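Local coordinates for protein response regulator (Colwellia psychrerythraea, PDB 3EQZ) that is a response regulator with a CheY-like receiver domain, probably a signal-receiving module of a bacterial two-component system, at residues Ala75-Ser81 / Leu100-Phe106; Ile22-Phe27 / Leu119-Ser123; Asn4-Asp10 / Gln47-Asp53. All coordinates share one frame; numbering follows the deposited sequence.

Contact 1 (Ala75-Ser81 / Leu100-Phe106)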
loop_
_atom_site.group_PDB
_atom_site.type_symbol
_atom_site.label_atom_id
_atom_site.label_comp_id
_atom_site.label_asym_id
_atom_site.label_seq_id
_atom_site.Cartn_x
_atom_site.Cartn_y
_atom_site.Cartn_z
ATOM N N ALA B 75 4.096 -16.798 18.593
ATOM C CA ALA B 75 5.511 -16.455 18.546
ATOM C C ALA B 75 5.714 -15.026 18.000
ATOM O O ALA B 75 4.872 -14.526 17.313
ATOM C CB ALA B 75 6.300 -17.473 17.666
ATOM N N SER B 76 6.814 -14.372 18.353
ATOM C CA SER B 76 7.131 -13.055 17.761
ATOM C C SER B 76 7.695 -13.320 16.388
ATOM O O SER B 76 8.465 -14.297 16.189
ATOM C CB SER B 76 8.176 -12.303 18.569
ATOM O OG SER B 76 7.709 -12.055 19.870
ATOM N N LEU B 77 7.350 -12.438 15.447
ATOM C CA LEU B 77 7.747 -12.603 14.073
ATOM C C LEU B 77 8.505 -11.388 13.519
ATOM O O LEU B 77 8.070 -10.223 13.686
ATOM C CB LEU B 77 6.511 -12.918 13.233
ATOM C CG LEU B 77 6.629 -13.236 11.751
ATOM C CD1 LEU B 77 7.436 -14.472 11.577
ATOM C CD2 LEU B 77 5.214 -13.398 11.162
ATOM N N ILE B 78 9.628 -11.662 12.864
ATOM C CA ILE B 78 10.396 -10.631 12.141
ATOM C C ILE B 78 10.423 -11.016 10.667
ATOM O O ILE B 78 10.672 -12.166 10.353
ATOM C CB ILE B 78 11.841 -10.538 12.640
ATOM C CG1 ILE B 78 11.860 -10.054 14.095
ATOM C CG2 ILE B 78 12.649 -9.658 11.733
ATOM C CD1 ILE B 78 13.144 -10.413 14.934
ATOM N N LEU B 79 10.100 -10.077 9.772
ATOM C CA LEU B 79 10.031 -10.379 8.376
ATOM C C LEU B 79 11.145 -9.704 7.636
ATOM O O LEU B 79 11.457 -8.549 7.887
ATOM C CB LEU B 79 8.707 -9.941 7.775
ATOM C CG LEU B 79 7.449 -10.442 8.453
ATOM C CD1 LEU B 79 6.263 -9.690 7.823
ATOM C CD2 LEU B 79 7.289 -12.011 8.271
ATOM N N ILE B 80 11.728 -10.415 6.689
ATOM C CA ILE B 80 12.843 -9.871 5.943
ATOM C C ILE B 80 12.617 -10.012 4.470
ATOM O O ILE B 80 12.109 -11.037 4.031
ATOM C CB ILE B 80 14.148 -10.540 6.338
ATOM C CG1 ILE B 80 14.319 -10.408 7.886
ATOM C CG2 ILE B 80 15.308 -9.821 5.561
ATOM C CD1 ILE B 80 15.696 -10.700 8.407
ATOM N N SER B 81 12.947 -8.946 3.720
ATOM C CA SER B 81 12.772 -8.921 2.251
ATOM C C SER B 81 13.203 -7.584 1.662
ATOM O O SER B 81 13.332 -6.605 2.399
ATOM C CB SER B 81 11.271 -9.095 1.925
ATOM O OG SER B 81 11.104 -9.597 0.610
ATOM N N LEU B 100 -1.106 -12.112 13.735
ATOM C CA LEU B 100 0.285 -12.465 14.087
ATOM C C LEU B 100 1.048 -11.311 14.761
ATOM O O LEU B 100 0.844 -10.185 14.401
ATOM C CB LEU B 100 1.059 -12.968 12.843
ATOM C CG LEU B 100 0.514 -14.290 12.330
ATOM C CD1 LEU B 100 1.251 -14.723 11.084
ATOM C CD2 LEU B 100 0.618 -15.394 13.419
ATOM N N ASN B 101 1.933 -11.611 15.720
ATOM C CA ASN B 101 2.728 -10.566 16.389
ATOM C C ASN B 101 4.063 -10.210 15.641
ATOM O O ASN B 101 5.142 -10.695 15.996
ATOM C CB ASN B 101 2.982 -10.943 17.861
ATOM C CG ASN B 101 3.813 -9.873 18.645
ATOM O OD1 ASN B 101 4.541 -10.188 19.632
ATOM N ND2 ASN B 101 3.692 -8.629 18.228
ATOM N N VAL B 102 3.942 -9.377 14.599
ATOM C CA VAL B 102 5.092 -8.904 13.846
ATOM C C VAL B 102 5.759 -7.788 14.639
ATOM O O VAL B 102 5.139 -6.751 14.900
ATOM C CB VAL B 102 4.691 -8.353 12.477
ATOM C CG1 VAL B 102 5.935 -7.905 11.679
ATOM C CG2 VAL B 102 3.874 -9.393 11.691
ATOM N N ILE B 103 6.990 -8.012 15.073
ATOM C CA ILE B 103 7.685 -7.055 15.946
ATOM C C ILE B 103 8.675 -6.144 15.183
ATOM O O ILE B 103 9.073 -5.115 15.697
ATOM C CB ILE B 103 8.419 -7.776 17.052
ATOM C CG1 ILE B 103 9.421 -8.766 16.445
ATOM C CG2 ILE B 103 7.405 -8.442 18.037
ATOM C CD1 ILE B 103 10.429 -9.217 17.467
ATOM N N ASN B 104 8.982 -6.483 13.928
ATOM C CA ASN B 104 9.815 -5.639 13.123
ATOM C C ASN B 104 9.945 -6.259 11.773
ATOM O O ASN B 104 9.607 -7.438 11.620
ATOM C CB ASN B 104 11.210 -5.503 13.777
ATOM C CG ASN B 104 11.926 -4.202 13.359
ATOM O OD1 ASN B 104 11.366 -3.380 12.650
ATOM N ND2 ASN B 104 13.134 -4.017 13.834
ATOM N N THR B 105 10.389 -5.449 10.795
ATOM C CA THR B 105 10.756 -5.887 9.469
ATOM C C THR B 105 12.092 -5.259 9.040
ATOM O O THR B 105 12.489 -4.218 9.555
ATOM C CB THR B 105 9.671 -5.522 8.381
ATOM O OG1 THR B 105 9.650 -4.110 8.163
ATOM C CG2 THR B 105 8.261 -6.003 8.821
ATOM N N PHE B 106 12.782 -5.915 8.123
ATOM C CA PHE B 106 14.070 -5.458 7.632
ATOM C C PHE B 106 14.148 -5.650 6.155
ATOM O O PHE B 106 13.902 -6.738 5.674
ATOM C CB PHE B 106 15.220 -6.283 8.253
ATOM C CG PHE B 106 15.370 -6.067 9.722
ATOM C CD1 PHE B 106 16.295 -5.122 10.220
ATOM C CD2 PHE B 106 14.568 -6.768 10.623
ATOM C CE1 PHE B 106 16.444 -4.909 11.622
ATOM C CE2 PHE B 106 14.688 -6.540 12.033
ATOM C CZ PHE B 106 15.624 -5.610 12.522
HETATM O O HOH W 1 2.207 -14.385 16.614
#
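Leu77 is held by Asn101 and Ile103 at once: Leu77 N donates to Asn101 O (2.9 Å), and Leu77 O accepts from Ile103 N (2.8 Å), the donor tilted 16° from the carbonyl plane. Further along, the parallel pairing slips by one residue. Leu79 N reaches Asn104 O over a longer 3.3 Å, Phe106 N returns to Leu79 O, and Ser81 N ends the series on Phe106 O. Ile103 is thus the extra residue of a beta bulge in the outermost strand of this chain's sheet. With chi1 at 58°, its CG1 sits between backbone N and carbonyl carbon, which brings Ile103 CG1 to 3.6 Å from Ile78 CG1, while Ile103 CG2 lies near Ser76 CB. In Ile78, chi1 of -65° puts CG1 beside the backbone N and leaves CG2 anti to it, and Ile78 CG2 meets the ring edge at Phe106 CD2, 3.6 Å away. Leu77, Val102, Leu79 and Thr105 line the reverse face, where Leu77 CD2 comes to 4.2 Å from Leu100 CD1. At the start of the pairing one water donates to Ala75 O (2.8 Å) and accepts from Asn101 N. Farther out, helix 112-124 covers Ile103 and Phe106, and helix 87-97 covers Val102 and Thr105. Asn104 also packs on Val114 of a second subunit. These are the two strands of the last right-handed beta-alpha-beta crossover of the receiver fold; backbone groups carry the polar bonding, leaving mostly apolar side chains to meet the helices, and the bonds resume beyond Ile103, consistent with the bulge absorbing the extra residue.

Contact 2 (Ile22-Phe27 / Leu119-Ser123)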
loop_
_atom_site.group_PDB
_atom_site.type_symbol
_atom_site.label_atom_id
_atom_site.label_comp_id
_atom_site.label_asym_id
_atom_site.label_seq_id
_atom_site.Cartn_x
_atom_site.Cartn_y
_atom_site.Cartn_z
ATOM N N ILE B 22 24.773 -13.190 12.951
ATOM C CA ILE B 22 24.378 -12.003 13.675
ATOM C C ILE B 22 23.593 -12.350 14.940
ATOM O O ILE B 22 23.725 -11.698 15.950
ATOM C CB ILE B 22 23.542 -11.040 12.760
ATOM C CG1 ILE B 22 24.461 -10.343 11.776
ATOM C CG2 ILE B 22 22.818 -9.962 13.596
ATOM C CD1 ILE B 22 23.770 -9.957 10.503
ATOM N N VAL B 23 22.775 -13.400 14.891
ATOM C CA VAL B 23 21.938 -13.745 16.031
ATOM C C VAL B 23 22.687 -14.513 17.120
ATOM O O VAL B 23 22.387 -14.394 18.319
ATOM C CB VAL B 23 20.701 -14.621 15.591
ATOM C CG1 VAL B 23 19.967 -15.165 16.816
ATOM C CG2 VAL B 23 19.734 -13.842 14.635
ATOM N N GLU B 24 23.609 -15.365 16.718
ATOM C CA GLU B 24 24.100 -16.313 17.698
ATOM C C GLU B 24 24.847 -15.660 18.880
ATOM O O GLU B 24 24.727 -16.112 20.005
ATOM C CB GLU B 24 24.986 -17.360 17.024
ATOM C CG GLU B 24 25.193 -18.592 17.890
ATOM C CD GLU B 24 25.686 -19.811 17.078
ATOM O OE1 GLU B 24 26.144 -19.609 15.931
ATOM O OE2 GLU B 24 25.598 -20.958 17.577
ATOM N N PRO B 25 25.632 -14.591 18.633
ATOM C CA PRO B 25 26.289 -13.997 19.818
ATOM C C PRO B 25 25.288 -13.423 20.797
ATOM O O PRO B 25 25.626 -13.183 21.964
ATOM C CB PRO B 25 27.143 -12.852 19.213
ATOM C CG PRO B 25 27.531 -13.375 17.857
ATOM C CD PRO B 25 26.199 -14.068 17.378
ATOM N N ILE B 26 24.059 -13.193 20.350
ATOM C CA ILE B 26 23.087 -12.534 21.201
ATOM C C ILE B 26 22.091 -13.541 21.766
ATOM O O ILE B 26 21.778 -13.497 22.944
ATOM C CB ILE B 26 22.322 -11.384 20.429
ATOM C CG1 ILE B 26 23.348 -10.385 19.862
ATOM C CG2 ILE B 26 21.301 -10.733 21.356
ATOM C CD1 ILE B 26 22.884 -9.427 18.768
ATOM N N PHE B 27 21.558 -14.424 20.914
ATOM C CA PHE B 27 20.640 -15.460 21.378
ATOM C C PHE B 27 21.283 -16.781 21.008
ATOM O O PHE B 27 21.195 -17.211 19.861
ATOM C CB PHE B 27 19.268 -15.389 20.650
ATOM C CG PHE B 27 18.404 -14.221 21.041
ATOM C CD1 PHE B 27 17.409 -14.365 21.994
ATOM C CD2 PHE B 27 18.589 -12.973 20.444
ATOM C CE1 PHE B 27 16.600 -13.276 22.369
ATOM C CE2 PHE B 27 17.768 -11.874 20.808
ATOM C CZ PHE B 27 16.776 -12.022 21.777
ATOM N N LEU B 119 18.196 -6.729 17.970
ATOM C CA LEU B 119 18.186 -7.975 18.742
ATOM C C LEU B 119 18.798 -7.761 20.140
ATOM O O LEU B 119 18.366 -8.354 21.117
ATOM C CB LEU B 119 18.942 -9.059 18.002
ATOM C CG LEU B 119 18.329 -9.526 16.649
ATOM C CD1 LEU B 119 19.241 -10.500 15.951
ATOM C CD2 LEU B 119 16.971 -10.163 16.893
ATOM N N THR B 120 19.816 -6.927 20.238
ATOM C CA THR B 120 20.322 -6.549 21.553
ATOM C C THR B 120 19.226 -5.943 22.434
ATOM O O THR B 120 19.006 -6.431 23.553
ATOM C CB THR B 120 21.552 -5.643 21.426
ATOM O OG1 THR B 120 22.545 -6.349 20.670
ATOM C CG2 THR B 120 22.149 -5.234 22.817
ATOM N N SER B 121 18.492 -4.929 21.959
ATOM C CA SER B 121 17.424 -4.408 22.838
ATOM C C SER B 121 16.349 -5.480 23.128
ATOM O O SER B 121 15.772 -5.528 24.233
ATOM C CB SER B 121 16.762 -3.150 22.269
ATOM O OG SER B 121 16.037 -3.474 21.088
ATOM N N LEU B 122 16.089 -6.340 22.144
ATOM C CA LEU B 122 15.053 -7.362 22.283
ATOM C C LEU B 122 15.425 -8.303 23.431
ATOM O O LEU B 122 14.589 -8.640 24.296
ATOM C CB LEU B 122 14.835 -8.109 20.951
ATOM C CG LEU B 122 13.700 -9.142 20.915
ATOM C CD1 LEU B 122 12.382 -8.506 21.302
ATOM C CD2 LEU B 122 13.580 -9.868 19.529
ATOM N N SER B 123 16.699 -8.682 23.450
ATOM C CA SER B 123 17.267 -9.522 24.489
ATOM C C SER B 123 17.173 -8.861 25.867
ATOM O O SER B 123 16.761 -9.472 26.824
ATOM C CB SER B 123 18.728 -9.735 24.179
ATOM O OG SER B 123 19.301 -10.687 25.026
#
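Phe27 lays the CE2-CZ side of its ring against the turn of helix 112-124 that runs from Leu119 to Ser123. Phe27 CZ lies 3.7 Å from Ser123 CA and Phe27 CE2 3.6 Å from Leu119 O, both approached obliquely, while the carbonyl carbon of Leu122 sits at the ring edge. Phe27 CG stands beside its own backbone N (chi1 -72°), a setting that carries the ring across to the helix. Next to it, Ile26 divides its branches: Ile26 CG2 rests 3.9 Å from Ser123 CB, and the Ile26 and Leu119 side chains cross at about a right angle, Ile26 CD1 4.0 Å from Leu119 CB. The same Ile26 CD1 passes 3.6 Å from Thr120 OG1, a hydroxyl hydrogen-bonded to Thr116 O within its own helix; Ser123 OG is bonded to Ser2 N. In the CheY-like fold the first and last helices lie on one face of the parallel sheet, and here Ile22-Phe27 lean on helix 112-124. Val23 O gathers this segment, accepting from both Ile26 N and Phe27 N. On the sheet side Leu119 CD1 touches Val23 CG2 at 3.6 Å, and Val23 and Phe27 rest on Val6, with Ile51 and Ile49 beneath them.

Contact 3 (Asn4-Asp10 / Gln47-Asp53)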
loop_
_atom_site.group_PDB
_atom_site.type_symbol
_atom_site.label_atom_id
_atom_site.label_comp_id
_atom_site.label_asym_id
_atom_site.label_seq_id
_atom_site.Cartn_x
_atom_site.Cartn_y
_atom_site.Cartn_z
ATOM N N ASN B 4 15.795 -17.147 24.725
ATOM C CA ASN B 4 14.702 -17.484 23.802
ATOM C C ASN B 4 15.211 -18.309 22.627
ATOM O O ASN B 4 16.348 -18.131 22.143
ATOM C CB ASN B 4 14.008 -16.237 23.224
ATOM C CG ASN B 4 13.545 -15.236 24.296
ATOM O OD1 ASN B 4 14.339 -14.800 25.120
ATOM N ND2 ASN B 4 12.274 -14.824 24.234
ATOM N N ARG B 5 14.374 -19.213 22.143
ATOM C CA ARG B 5 14.692 -19.852 20.880
ATOM C C ARG B 5 14.461 -18.840 19.733
ATOM O O ARG B 5 13.442 -18.131 19.725
ATOM C CB ARG B 5 13.861 -21.125 20.691
ATOM C CG ARG B 5 14.030 -22.181 21.834
ATOM C CD ARG B 5 13.303 -23.518 21.496
ATOM N NE ARG B 5 11.868 -23.300 21.249
ATOM C CZ ARG B 5 11.009 -24.269 20.915
ATOM N NH1 ARG B 5 11.443 -25.519 20.814
ATOM N NH2 ARG B 5 9.731 -24.011 20.687
ATOM N N VAL B 6 15.410 -18.763 18.809
ATOM C CA VAL B 6 15.241 -17.974 17.580
ATOM C C VAL B 6 15.251 -18.986 16.443
ATOM O O VAL B 6 16.094 -19.879 16.437
ATOM C CB VAL B 6 16.352 -16.936 17.395
ATOM C CG1 VAL B 6 16.163 -16.156 16.085
ATOM C CG2 VAL B 6 16.386 -15.982 18.591
ATOM N N PHE B 7 14.288 -18.900 15.538
ATOM C CA PHE B 7 14.248 -19.769 14.352
ATOM C C PHE B 7 14.423 -18.900 13.148
ATOM O O PHE B 7 13.623 -17.960 12.948
ATOM C CB PHE B 7 12.905 -20.493 14.267
ATOM C CG PHE B 7 12.673 -21.437 15.426
ATOM C CD1 PHE B 7 13.172 -22.743 15.395
ATOM C CD2 PHE B 7 11.987 -21.026 16.559
ATOM C CE1 PHE B 7 12.990 -23.639 16.489
ATOM C CE2 PHE B 7 11.790 -21.924 17.665
ATOM C CZ PHE B 7 12.306 -23.222 17.627
ATOM N N ILE B 8 15.452 -19.188 12.369
ATOM C CA ILE B 8 15.711 -18.493 11.131
ATOM C C ILE B 8 15.191 -19.344 9.967
ATOM O O ILE B 8 15.629 -20.490 9.791
ATOM C CB ILE B 8 17.227 -18.261 10.895
ATOM C CG1 ILE B 8 17.784 -17.377 12.000
ATOM C CG2 ILE B 8 17.480 -17.620 9.478
ATOM C CD1 ILE B 8 19.309 -17.378 12.123
ATOM N N VAL B 9 14.261 -18.778 9.193
ATOM C CA VAL B 9 13.645 -19.495 8.076
ATOM C C VAL B 9 13.963 -18.768 6.745
ATOM O O VAL B 9 13.464 -17.669 6.454
ATOM C CB VAL B 9 12.140 -19.667 8.309
ATOM C CG1 VAL B 9 11.527 -20.632 7.299
ATOM C CG2 VAL B 9 11.888 -20.093 9.778
ATOM N N ASP B 10 14.815 -19.390 5.936
ATOM C CA ASP B 10 15.336 -18.728 4.744
ATOM C C ASP B 10 15.974 -19.821 3.948
ATOM O O ASP B 10 16.892 -20.493 4.446
ATOM C CB ASP B 10 16.413 -17.729 5.165
ATOM C CG ASP B 10 16.946 -16.876 4.001
ATOM O OD1 ASP B 10 16.606 -17.134 2.804
ATOM O OD2 ASP B 10 17.694 -15.911 4.311
ATOM N N GLN B 47 7.330 -17.256 23.677
ATOM C CA GLN B 47 8.679 -16.669 23.823
ATOM C C GLN B 47 9.620 -16.919 22.642
ATOM O O GLN B 47 10.730 -16.376 22.598
ATOM C CB GLN B 47 9.342 -17.148 25.155
ATOM C CG GLN B 47 8.307 -17.397 26.316
ATOM C CD GLN B 47 7.776 -18.885 26.317
ATOM O OE1 GLN B 47 8.540 -19.837 26.576
ATOM N NE2 GLN B 47 6.492 -19.072 26.015
ATOM N N ASP B 48 9.194 -17.751 21.692
ATOM C CA ASP B 48 9.983 -17.989 20.481
ATOM C C ASP B 48 9.971 -16.727 19.556
ATOM O O ASP B 48 8.981 -15.968 19.524
ATOM C CB ASP B 48 9.483 -19.230 19.719
ATOM C CG ASP B 48 9.607 -20.537 20.564
ATOM O OD1 ASP B 48 10.542 -20.656 21.427
ATOM O OD2 ASP B 48 8.758 -21.444 20.381
ATOM N N ILE B 49 11.074 -16.510 18.862
ATOM C CA ILE B 49 11.226 -15.432 17.884
ATOM C C ILE B 49 11.526 -16.056 16.511
ATOM O O ILE B 49 12.418 -16.886 16.380
ATOM C CB ILE B 49 12.399 -14.551 18.238
ATOM C CG1 ILE B 49 12.136 -13.852 19.588
ATOM C CG2 ILE B 49 12.620 -13.518 17.120
ATOM C CD1 ILE B 49 13.474 -13.537 20.351
ATOM N N ILE B 50 10.755 -15.696 15.504
ATOM C CA ILE B 50 10.912 -16.284 14.170
ATOM C C ILE B 50 11.411 -15.180 13.249
ATOM O O ILE B 50 10.782 -14.111 13.167
ATOM C CB ILE B 50 9.578 -16.790 13.613
ATOM C CG1 ILE B 50 8.962 -17.817 14.590
ATOM C CG2 ILE B 50 9.734 -17.311 12.179
ATOM C CD1 ILE B 50 7.467 -18.072 14.283
ATOM N N ILE B 51 12.530 -15.412 12.583
ATOM C CA ILE B 51 12.990 -14.487 11.553
ATOM C C ILE B 51 12.687 -15.142 10.232
ATOM O O ILE B 51 13.231 -16.199 9.912
ATOM C CB ILE B 51 14.482 -14.131 11.700
ATOM C CG1 ILE B 51 14.766 -13.557 13.110
ATOM C CG2 ILE B 51 14.972 -13.229 10.557
ATOM C CD1 ILE B 51 16.304 -13.315 13.374
ATOM N N LEU B 52 11.784 -14.519 9.475
ATOM C CA LEU B 52 11.233 -15.136 8.278
ATOM C C LEU B 52 11.616 -14.344 7.020
ATOM O O LEU B 52 11.231 -13.160 6.892
ATOM C CB LEU B 52 9.706 -15.259 8.376
ATOM C CG LEU B 52 8.954 -15.824 7.119
ATOM C CD1 LEU B 52 9.455 -17.250 6.705
ATOM C CD2 LEU B 52 7.403 -15.838 7.276
ATOM N N ASP B 53 12.399 -14.961 6.118
ATOM C CA ASP B 53 12.656 -14.329 4.829
ATOM C C ASP B 53 11.453 -14.631 3.957
ATOM O O ASP B 53 11.002 -15.751 3.951
ATOM C CB ASP B 53 13.968 -14.808 4.147
ATOM C CG ASP B 53 14.304 -13.988 2.853
ATOM O OD1 ASP B 53 15.211 -13.107 2.897
ATOM O OD2 ASP B 53 13.637 -14.179 1.811
HETATM O O HOH W 2 17.359 -13.153 4.586
HETATM O O HOH W 3 15.811 -16.052 0.425
#
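Asn4 reaches across to Gln47 through its amide: Asn4 ND2 donates to Gln47 O at 2.7 Å, in the carbonyl plane on a lone pair, and also bonds Gln126 OE1. Arg5, its chain bent at chi3 (-58°), grips Asp48 side-on. Arg5 NE meets Asp48 OD1 at 3.0 Å from above the carboxylate plane, and Arg5 NH2 meets Asp48 OD2 at 2.8 Å on the syn side but tilted out of that plane. The Phe7 ring points its edge at one guanidinium face, Phe7 CZ lying 3.6 Å above the plane of the Arg5 guanidinium; Asn45 N gives Asp48 OD2 a second donor. Five nearly straight backbone bonds pair the strands, Ile49 N to Arg5 O through Asp53 N to Val9 O. Beyond them the carboxylates of Asp10 and Asp53 stack; one water bonds Asp10 OD2 and Asp53 OD1, another Asp10 OD1 and, weakly, Asp53 OD2. Thr15 OG1 bonds Asp10 OD2, Asp12 N Asp10 OD1 and Met55 N Asp53 OD2, while Lys108 NZ forms a salt bridge with Asp53 OD1, consistent with the acidic pocket of CheY-like receivers. Strands 30-33 and 76-81 flank the pair; helix 13-23 covers Ile8 and Ile51, whereas Phe7 and Ile50 face Leu42 and Leu44.

How the contacts relate
The contacts belong to one five-stranded parallel sheet and the helices packed on it. Contacts 3 and 1 have centres about 9 Å apart and share the sheet: strands 49-53 and 76-81 are neighbours, so four strands run unbroken from 6-9 to 101-107. Contact 2 lies about 12 Å from contact 3 and about 15 Å from contact 1, between centres, on one face of that sheet; Leu122 touches both Ile49 and Ile103. Along the chain contact 3 closes before contact 1 opens, contact 1 is nested within the span of contact 2, and contacts 2 and 3 interleave, so the first and last helices of the receiver fold meet over strands 6-9 and 49-53.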